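Choline kinase (Streptococcus pneumoniae, PDB 4R78) probably phosphorylates choline, as a kinase of the choline/ethanolamine kinase family with a protein kinase-like fold, and binds AMP in its nucleotide pocket. Local coordinates at residues A[122-134]-A[234-248]. Sequence-based numbering, arbitrary orientation.
Sequences IKTKFDKIAPILQ and SEFTSQEEETFLSHY
Phe126 offers one face of its ring to Phe244, whose CD1 stands over the ring centre, 3.6 Å above the plane, in a T-shaped stack with the planes at 88°; the carbonyl of Lys123 lies over the rim of the other face. Thr243 CG2 meets the edge of Phe126, and the Phe236 ring, near parallel but slid off, brings CE1 to 3.4 Å from Phe126 CZ. A chi1 of -168° turns the Phe244 ring away from its own backbone N and into the hole formed by Phe126, Ile129, Ala130 and Leu133, the methyl of Ala130 over one of its faces. That small residue lets the backbones close to 4.9 Å between Ala130 CA and Tyr248 CA. Polar contacts flank this aromatic cluster. Extended Lys123 crosses Glu240 at about a right angle, its NZ forming a salt bridge with OE1, which also accepts from Thr237 N in a capping box. At the far end, Gln134 NE2 donates to Tyr248 O (2.9 Å) from above the carbonyl plane; nearer the start of helix 126-134, a water links Phe126 O to His247 ND1. The axes of 126-134 and 238-248 cross at -55°, helix-on-helix packing in the helical part of the protein kinase-like fold, with strand 210-212 against Ile129 and helix 223-233 on Phe244 and Tyr248.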
ATOM      1  N   ILE A 122       4.843   5.794  14.737  1.00 18.51           N
ATOM      2  CA  ILE A 122       3.596   5.032  14.673  1.00 18.29           C
ATOM      3  C   ILE A 122       3.310   4.327  16.006  1.00 17.69           C
ATOM      4  O   ILE A 122       2.156   4.203  16.424  1.00 17.49           O
ATOM      5  CB  ILE A 122       3.586   4.038  13.470  1.00 18.36           C
ATOM      6  CG1 ILE A 122       2.152   3.727  13.037  1.00 19.62           C
ATOM      7  CG2 ILE A 122       4.364   2.772  13.777  1.00 18.95           C
ATOM      8  CD1 ILE A 122       2.039   3.208  11.614  1.00 20.80           C
ATOM      9  N   LYS A 123       4.375   3.912  16.689  1.00 17.28           N
ATOM     10  CA  LYS A 123       4.259   3.186  17.951  1.00 17.09           C
ATOM     11  C   LYS A 123       3.791   4.053  19.125  1.00 17.51           C
ATOM     12  O   LYS A 123       3.387   3.528  20.162  1.00 17.58           O
ATOM     13  CB  LYS A 123       5.573   2.465  18.269  1.00 16.88           C
ATOM     14  CG  LYS A 123       5.810   1.258  17.372  1.00 16.29           C
ATOM     15  CD  LYS A 123       7.274   0.869  17.297  1.00 17.99           C
ATOM     16  CE  LYS A 123       7.493  -0.145  16.187  1.00 18.73           C
ATOM     17  NZ  LYS A 123       8.846  -0.763  16.258  1.00 21.38           N
ATOM     18  N   THR A 124       3.836   5.373  18.953  1.00 17.67           N
ATOM     19  CA  THR A 124       3.321   6.296  19.963  1.00 18.23           C
ATOM     20  C   THR A 124       1.850   6.656  19.747  1.00 18.46           C
ATOM     21  O   THR A 124       1.265   7.377  20.560  1.00 19.00           O
ATOM     22  CB  THR A 124       4.147   7.610  20.031  1.00 18.06           C
ATOM     23  OG1 THR A 124       3.987   8.355  18.814  1.00 18.57           O
ATOM     24  CG2 THR A 124       5.627   7.316  20.267  1.00 18.43           C
ATOM     25  N   LYS A 125       1.251   6.152  18.667  1.00 18.46           N
ATOM     26  CA  LYS A 125      -0.070   6.626  18.240  1.00 18.83           C
ATOM     27  C   LYS A 125      -1.121   5.534  18.045  1.00 18.59           C
ATOM     28  O   LYS A 125      -2.027   5.676  17.214  1.00 18.62           O
ATOM     29  CB  LYS A 125       0.064   7.469  16.971  1.00 18.80           C
ATOM     30  CG  LYS A 125       0.819   8.771  17.194  1.00 20.13           C
ATOM     31  CD  LYS A 125       1.184   9.423  15.880  1.00 20.82           C
ATOM     32  CE  LYS A 125       2.149  10.587  16.084  1.00 21.21           C
ATOM     33  NZ  LYS A 125       1.528  11.753  16.782  1.00 22.38           N
ATOM     34  N   PHE A 126      -1.014   4.464  18.829  1.00 18.71           N
ATOM     35  CA  PHE A 126      -1.997   3.374  18.802  1.00 18.95           C
ATOM     36  C   PHE A 126      -3.395   3.885  19.143  1.00 19.40           C
ATOM     37  O   PHE A 126      -4.388   3.373  18.622  1.00 19.37           O
ATOM     38  CB  PHE A 126      -1.610   2.268  19.791  1.00 18.90           C
ATOM     39  CG  PHE A 126      -0.471   1.386  19.331  1.00 18.57           C
ATOM     40  CD1 PHE A 126       0.316   1.725  18.231  1.00 18.01           C
ATOM     41  CD2 PHE A 126      -0.165   0.222  20.036  1.00 17.91           C
ATOM     42  CE1 PHE A 126       1.372   0.906  17.827  1.00 18.14           C
ATOM     43  CE2 PHE A 126       0.890  -0.597  19.643  1.00 18.32           C
ATOM     44  CZ  PHE A 126       1.657  -0.255  18.539  1.00 18.05           C
ATOM     45  N   ASP A 127      -3.463   4.894  20.013  1.00 19.80           N
ATOM     46  CA  ASP A 127      -4.743   5.486  20.412  1.00 20.41           C
ATOM     47  C   ASP A 127      -5.515   6.076  19.228  1.00 20.21           C
ATOM     48  O   ASP A 127      -6.746   6.163  19.270  1.00 20.55           O
ATOM     49  CB  ASP A 127      -4.551   6.527  21.531  1.00 20.91           C
ATOM     50  CG  ASP A 127      -3.751   7.747  21.084  1.00 22.49           C
ATOM     51  OD1 ASP A 127      -2.848   7.610  20.234  1.00 24.61           O
ATOM     52  OD2 ASP A 127      -4.027   8.855  21.598  1.00 25.72           O
ATOM     53  N   LYS A 128      -4.789   6.467  18.183  1.00 20.10           N
ATOM     54  CA  LYS A 128      -5.386   6.980  16.948  1.00 19.91           C
ATOM     55  C   LYS A 128      -5.468   5.914  15.857  1.00 19.38           C
ATOM     56  O   LYS A 128      -6.447   5.855  15.112  1.00 19.42           O
ATOM     57  CB  LYS A 128      -4.585   8.167  16.401  1.00 20.43           C
ATOM     58  CG  LYS A 128      -4.644   9.437  17.228  1.00 22.32           C
ATOM     59  CD  LYS A 128      -3.878  10.548  16.524  1.00 24.74           C
ATOM     60  CE  LYS A 128      -3.966  11.871  17.272  1.00 26.69           C
ATOM     61  NZ  LYS A 128      -3.241  12.952  16.538  1.00 28.33           N
ATOM     62  N   ILE A 129      -4.433   5.083  15.751  1.00 18.55           N
ATOM     63  CA  ILE A 129      -4.320   4.166  14.613  1.00 17.98           C
ATOM     64  C   ILE A 129      -5.235   2.948  14.724  1.00 17.41           C
ATOM     65  O   ILE A 129      -5.785   2.497  13.717  1.00 16.99           O
ATOM     66  CB  ILE A 129      -2.849   3.792  14.310  1.00 17.98           C
ATOM     67  CG1 ILE A 129      -2.099   5.052  13.869  1.00 18.91           C
ATOM     68  CG2 ILE A 129      -2.759   2.738  13.202  1.00 17.69           C
ATOM     69  CD1 ILE A 129      -0.617   5.004  14.074  1.00 20.62           C
ATOM     70  N   ALA A 130      -5.415   2.421  15.934  1.00 16.88           N
ATOM     71  CA  ALA A 130      -6.344   1.298  16.110  1.00 16.72           C
ATOM     72  C   ALA A 130      -7.778   1.666  15.692  1.00 16.74           C
ATOM     73  O   ALA A 130      -8.392   0.926  14.924  1.00 16.56           O
ATOM     74  CB  ALA A 130      -6.289   0.727  17.531  1.00 16.88           C
ATOM     75  N   PRO A 131      -8.304   2.820  16.165  1.00 16.53           N
ATOM     76  CA  PRO A 131      -9.614   3.265  15.679  1.00 16.54           C
ATOM     77  C   PRO A 131      -9.674   3.475  14.165  1.00 16.44           C
ATOM     78  O   PRO A 131     -10.706   3.193  13.553  1.00 16.40           O
ATOM     79  CB  PRO A 131      -9.827   4.588  16.418  1.00 16.55           C
ATOM     80  CG  PRO A 131      -9.085   4.405  17.688  1.00 16.68           C
ATOM     81  CD  PRO A 131      -7.846   3.649  17.299  1.00 16.63           C
ATOM     82  N   ILE A 132      -8.584   3.953  13.562  1.00 16.19           N
ATOM     83  CA  ILE A 132      -8.548   4.130  12.110  1.00 16.03           C
ATOM     84  C   ILE A 132      -8.751   2.799  11.385  1.00 15.92           C
ATOM     85  O   ILE A 132      -9.547   2.711  10.450  1.00 15.71           O
ATOM     86  CB  ILE A 132      -7.249   4.835  11.630  1.00 16.32           C
ATOM     87  CG1 ILE A 132      -7.307   6.334  11.950  1.00 16.50           C
ATOM     88  CG2 ILE A 132      -7.023   4.616  10.123  1.00 16.07           C
ATOM     89  CD1 ILE A 132      -5.993   7.067  11.733  1.00 18.09           C
ATOM     90  N   LEU A 133      -8.045   1.764  11.829  1.00 15.89           N
ATOM     91  CA  LEU A 133      -8.180   0.456  11.195  1.00 16.09           C
ATOM     92  C   LEU A 133      -9.567  -0.134  11.426  1.00 15.92           C
ATOM     93  O   LEU A 133     -10.128  -0.774  10.537  1.00 15.51           O
ATOM     94  CB  LEU A 133      -7.071  -0.504  11.634  1.00 16.21           C
ATOM     95  CG  LEU A 133      -5.660  -0.185  11.114  1.00 18.23           C
ATOM     96  CD1 LEU A 133      -4.778  -1.421  11.205  1.00 19.19           C
ATOM     97  CD2 LEU A 133      -5.680   0.374   9.686  1.00 20.29           C
ATOM     98  N   GLN A 134     -10.134   0.113  12.607  1.00 16.11           N
ATOM     99  CA  GLN A 134     -11.505  -0.300  12.886  1.00 16.23           C
ATOM    100  C   GLN A 134     -12.466   0.377  11.918  1.00 16.05           C
ATOM    101  O   GLN A 134     -13.380  -0.259  11.396  1.00 16.05           O
ATOM    102  CB  GLN A 134     -11.905   0.054  14.311  1.00 16.62           C
ATOM    103  CG  GLN A 134     -11.272  -0.815  15.366  1.00 17.39           C
ATOM    104  CD  GLN A 134     -11.720  -0.432  16.755  1.00 19.72           C
ATOM    105  OE1 GLN A 134     -11.826   0.750  17.079  1.00 21.66           O
ATOM    106  NE2 GLN A 134     -11.984  -1.429  17.588  1.00 19.39           N
ATOM    107  N   SER A 234       6.367  -2.043  10.107  1.00 14.65           N
ATOM    108  CA  SER A 234       6.953  -1.238  11.185  1.00 15.31           C
ATOM    109  C   SER A 234       7.752  -2.069  12.187  1.00 15.50           C
ATOM    110  O   SER A 234       8.188  -1.549  13.220  1.00 15.56           O
ATOM    111  CB  SER A 234       5.876  -0.431  11.912  1.00 15.56           C
ATOM    112  OG  SER A 234       5.408   0.639  11.111  1.00 16.80           O
ATOM    113  N   GLU A 235       7.934  -3.353  11.879  1.00 15.63           N
ATOM    114  CA  GLU A 235       8.680  -4.288  12.734  1.00 16.19           C
ATOM    115  C   GLU A 235       8.247  -4.211  14.202  1.00 16.14           C
ATOM    116  O   GLU A 235       9.064  -3.988  15.099  1.00 16.41           O
ATOM    117  CB  GLU A 235      10.192  -4.075  12.584  1.00 16.48           C
ATOM    118  CG  GLU A 235      10.715  -4.329  11.178  1.00 18.05           C
ATOM    119  CD  GLU A 235      12.226  -4.412  11.129  1.00 20.66           C
ATOM    120  OE1 GLU A 235      12.808  -5.167  11.936  1.00 22.45           O
ATOM    121  OE2 GLU A 235      12.823  -3.736  10.273  1.00 23.66           O
ATOM    122  N   PHE A 236       6.949  -4.385  14.431  1.00 15.94           N
ATOM    123  CA  PHE A 236       6.398  -4.420  15.779  1.00 15.88           C
ATOM    124  C   PHE A 236       7.024  -5.553  16.582  1.00 15.77           C
ATOM    125  O   PHE A 236       7.227  -6.655  16.068  1.00 16.13           O
ATOM    126  CB  PHE A 236       4.887  -4.653  15.731  1.00 16.00           C
ATOM    127  CG  PHE A 236       4.055  -3.410  15.509  1.00 15.79           C
ATOM    128  CD1 PHE A 236       2.754  -3.356  16.004  1.00 15.89           C
ATOM    129  CD2 PHE A 236       4.549  -2.308  14.804  1.00 16.31           C
ATOM    130  CE1 PHE A 236       1.954  -2.233  15.798  1.00 15.66           C
ATOM    131  CE2 PHE A 236       3.757  -1.176  14.604  1.00 16.26           C
ATOM    132  CZ  PHE A 236       2.459  -1.143  15.102  1.00 16.38           C
ATOM    133  N   THR A 237       7.322  -5.273  17.844  1.00 15.37           N
ATOM    134  CA  THR A 237       7.701  -6.310  18.797  1.00 15.33           C
ATOM    135  C   THR A 237       6.455  -7.104  19.171  1.00 15.53           C
ATOM    136  O   THR A 237       5.337  -6.686  18.861  1.00 15.65           O
ATOM    137  CB  THR A 237       8.253  -5.692  20.081  1.00 15.08           C
ATOM    138  OG1 THR A 237       7.243  -4.862  20.667  1.00 15.12           O
ATOM    139  CG2 THR A 237       9.492  -4.856  19.788  1.00 14.91           C
ATOM    140  N   SER A 238       6.639  -8.230  19.855  1.00 16.11           N
ATOM    141  CA  SER A 238       5.502  -8.993  20.374  1.00 16.51           C
ATOM    142  C   SER A 238       4.633  -8.144  21.306  1.00 16.37           C
ATOM    143  O   SER A 238       3.407  -8.240  21.264  1.00 16.79           O
ATOM    144  CB  SER A 238       5.965 -10.274  21.073  1.00 16.76           C
ATOM    145  OG  SER A 238       6.782  -9.993  22.192  1.00 19.17           O
ATOM    146  N   GLN A 239       5.265  -7.300  22.123  1.00 15.92           N
ATOM    147  CA  GLN A 239       4.538  -6.423  23.049  1.00 15.75           C
ATOM    148  C   GLN A 239       3.673  -5.418  22.291  1.00 15.55           C
ATOM    149  O   GLN A 239       2.533  -5.152  22.676  1.00 15.71           O
ATOM    150  CB  GLN A 239       5.497  -5.675  23.984  1.00 15.75           C
ATOM    151  CG  GLN A 239       6.245  -6.549  24.985  1.00 17.07           C
ATOM    152  CD  GLN A 239       7.480  -7.215  24.401  1.00 18.80           C
ATOM    153  OE1 GLN A 239       7.911  -6.905  23.285  1.00 18.39           O
ATOM    154  NE2 GLN A 239       8.059  -8.138  25.159  1.00 20.91           N
ATOM    155  N   GLU A 240       4.223  -4.863  21.215  1.00 15.19           N
ATOM    156  CA  GLU A 240       3.498  -3.899  20.393  1.00 15.21           C
ATOM    157  C   GLU A 240       2.349  -4.548  19.628  1.00 15.42           C
ATOM    158  O   GLU A 240       1.274  -3.961  19.529  1.00 15.34           O
ATOM    159  CB  GLU A 240       4.457  -3.170  19.454  1.00 15.09           C
ATOM    160  CG  GLU A 240       5.317  -2.155  20.199  1.00 14.43           C
ATOM    161  CD  GLU A 240       6.652  -1.869  19.536  1.00 13.79           C
ATOM    162  OE1 GLU A 240       6.964  -2.435  18.464  1.00 13.99           O
ATOM    163  OE2 GLU A 240       7.402  -1.060  20.108  1.00 13.48           O
ATOM    164  N   GLU A 241       2.571  -5.756  19.112  1.00 15.57           N
ATOM    165  CA  GLU A 241       1.493  -6.512  18.468  1.00 16.11           C
ATOM    166  C   GLU A 241       0.341  -6.792  19.431  1.00 16.33           C
ATOM    167  O   GLU A 241      -0.813  -6.517  19.112  1.00 16.44           O
ATOM    168  CB  GLU A 241       2.007  -7.816  17.853  1.00 16.16           C
ATOM    169  CG  GLU A 241       2.928  -7.596  16.661  1.00 17.05           C
ATOM    170  CD  GLU A 241       3.205  -8.853  15.861  1.00 18.46           C
ATOM    171  OE1 GLU A 241       2.773  -9.953  16.268  1.00 20.88           O
ATOM    172  OE2 GLU A 241       3.863  -8.733  14.812  1.00 19.60           O
ATOM    173  N   GLU A 242       0.661  -7.311  20.614  1.00 16.44           N
ATOM    174  CA  GLU A 242      -0.362  -7.640  21.609  1.00 17.26           C
ATOM    175  C   GLU A 242      -1.140  -6.412  22.074  1.00 16.92           C
ATOM    176  O   GLU A 242      -2.371  -6.455  22.188  1.00 17.11           O
ATOM    177  CB  GLU A 242       0.258  -8.385  22.796  1.00 17.67           C
ATOM    178  CG  GLU A 242       0.705  -9.798  22.452  1.00 21.22           C
ATOM    179  CD  GLU A 242      -0.397 -10.621  21.800  1.00 24.80           C
ATOM    180  OE1 GLU A 242      -1.356 -11.003  22.509  1.00 27.24           O
ATOM    181  OE2 GLU A 242      -0.302 -10.886  20.579  1.00 26.54           O
ATOM    182  N   THR A 243      -0.426  -5.316  22.320  1.00 16.71           N
ATOM    183  CA  THR A 243      -1.053  -4.073  22.751  1.00 16.76           C
ATOM    184  C   THR A 243      -1.949  -3.515  21.647  1.00 16.27           C
ATOM    185  O   THR A 243      -3.081  -3.119  21.913  1.00 16.41           O
ATOM    186  CB  THR A 243       0.000  -3.031  23.206  1.00 17.08           C
ATOM    187  OG1 THR A 243       0.764  -3.578  24.288  1.00 18.04           O
ATOM    188  CG2 THR A 243      -0.658  -1.739  23.666  1.00 17.77           C
ATOM    189  N   PHE A 244      -1.455  -3.502  20.410  1.00 15.60           N
ATOM    190  CA  PHE A 244      -2.266  -3.011  19.306  1.00 15.13           C
ATOM    191  C   PHE A 244      -3.523  -3.852  19.107  1.00 15.20           C
ATOM    192  O   PHE A 244      -4.609  -3.306  18.923  1.00 14.94           O
ATOM    193  CB  PHE A 244      -1.479  -2.920  17.997  1.00 14.82           C
ATOM    194  CG  PHE A 244      -2.210  -2.160  16.927  1.00 13.83           C
ATOM    195  CD1 PHE A 244      -2.020  -0.785  16.782  1.00 13.93           C
ATOM    196  CD2 PHE A 244      -3.128  -2.802  16.093  1.00 12.94           C
ATOM    197  CE1 PHE A 244      -2.718  -0.068  15.814  1.00 13.98           C
ATOM    198  CE2 PHE A 244      -3.831  -2.087  15.119  1.00 12.47           C
ATOM    199  CZ  PHE A 244      -3.624  -0.728  14.980  1.00 13.22           C
ATOM    200  N   LEU A 245      -3.370  -5.172  19.142  1.00 15.14           N
ATOM    201  CA  LEU A 245      -4.509  -6.072  18.981  1.00 15.59           C
ATOM    202  C   LEU A 245      -5.552  -5.861  20.074  1.00 16.29           C
ATOM    203  O   LEU A 245      -6.750  -5.886  19.800  1.00 16.44           O
ATOM    204  CB  LEU A 245      -4.058  -7.532  18.919  1.00 15.46           C
ATOM    205  CG  LEU A 245      -3.229  -7.937  17.693  1.00 15.46           C
ATOM    206  CD1 LEU A 245      -2.681  -9.347  17.837  1.00 15.92           C
ATOM    207  CD2 LEU A 245      -4.034  -7.798  16.406  1.00 15.61           C
ATOM    208  N   SER A 246      -5.097  -5.632  21.305  1.00 16.82           N
ATOM    209  CA  SER A 246      -6.020  -5.349  22.403  1.00 17.58           C
ATOM    210  C   SER A 246      -6.884  -4.116  22.123  1.00 17.64           C
ATOM    211  O   SER A 246      -8.092  -4.135  22.370  1.00 18.20           O
ATOM    212  CB  SER A 246      -5.269  -5.191  23.723  1.00 17.51           C
ATOM    213  OG  SER A 246      -6.183  -5.031  24.790  1.00 19.58           O
ATOM    214  N   HIS A 247      -6.258  -3.062  21.597  1.00 17.70           N
ATOM    215  CA  HIS A 247      -6.952  -1.837  21.197  1.00 17.71           C
ATOM    216  C   HIS A 247      -7.898  -2.064  20.005  1.00 17.15           C
ATOM    217  O   HIS A 247      -9.015  -1.551  19.978  1.00 17.04           O
ATOM    218  CB  HIS A 247      -5.931  -0.761  20.807  1.00 18.48           C
ATOM    219  CG  HIS A 247      -5.233  -0.116  21.964  1.00 20.13           C
ATOM    220  ND1 HIS A 247      -5.338   1.233  22.233  1.00 21.88           N
ATOM    221  CD2 HIS A 247      -4.403  -0.622  22.906  1.00 21.24           C
ATOM    222  CE1 HIS A 247      -4.612   1.527  23.296  1.00 22.36           C
ATOM    223  NE2 HIS A 247      -4.036   0.419  23.726  1.00 21.95           N
ATOM    224  N   TYR A 248      -7.429  -2.827  19.020  1.00 16.17           N
ATOM    225  CA  TYR A 248      -8.133  -2.981  17.747  1.00 15.64           C
ATOM    226  C   TYR A 248      -9.299  -3.973  17.803  1.00 15.66           C
ATOM    227  O   TYR A 248     -10.333  -3.760  17.159  1.00 15.41           O
ATOM    228  CB  TYR A 248      -7.136  -3.373  16.646  1.00 15.08           C
ATOM    229  CG  TYR A 248      -7.781  -3.916  15.391  1.00 14.43           C
ATOM    230  CD1 TYR A 248      -8.170  -3.062  14.355  1.00 14.36           C
ATOM    231  CD2 TYR A 248      -8.023  -5.284  15.248  1.00 14.26           C
ATOM    232  CE1 TYR A 248      -8.767  -3.559  13.206  1.00 14.73           C
ATOM    233  CE2 TYR A 248      -8.625  -5.792  14.102  1.00 14.24           C
ATOM    234  CZ  TYR A 248      -8.995  -4.923  13.088  1.00 13.59           C
ATOM    235  OH  TYR A 248      -9.580  -5.430  11.956  1.00 14.71           O
TER
HETATM  236  O   HOH W   1      -6.806   2.691  20.707  1.00 31.71           O
HETATM  237  O   HOH W   2      -9.763   0.899  18.847  1.00 21.63           O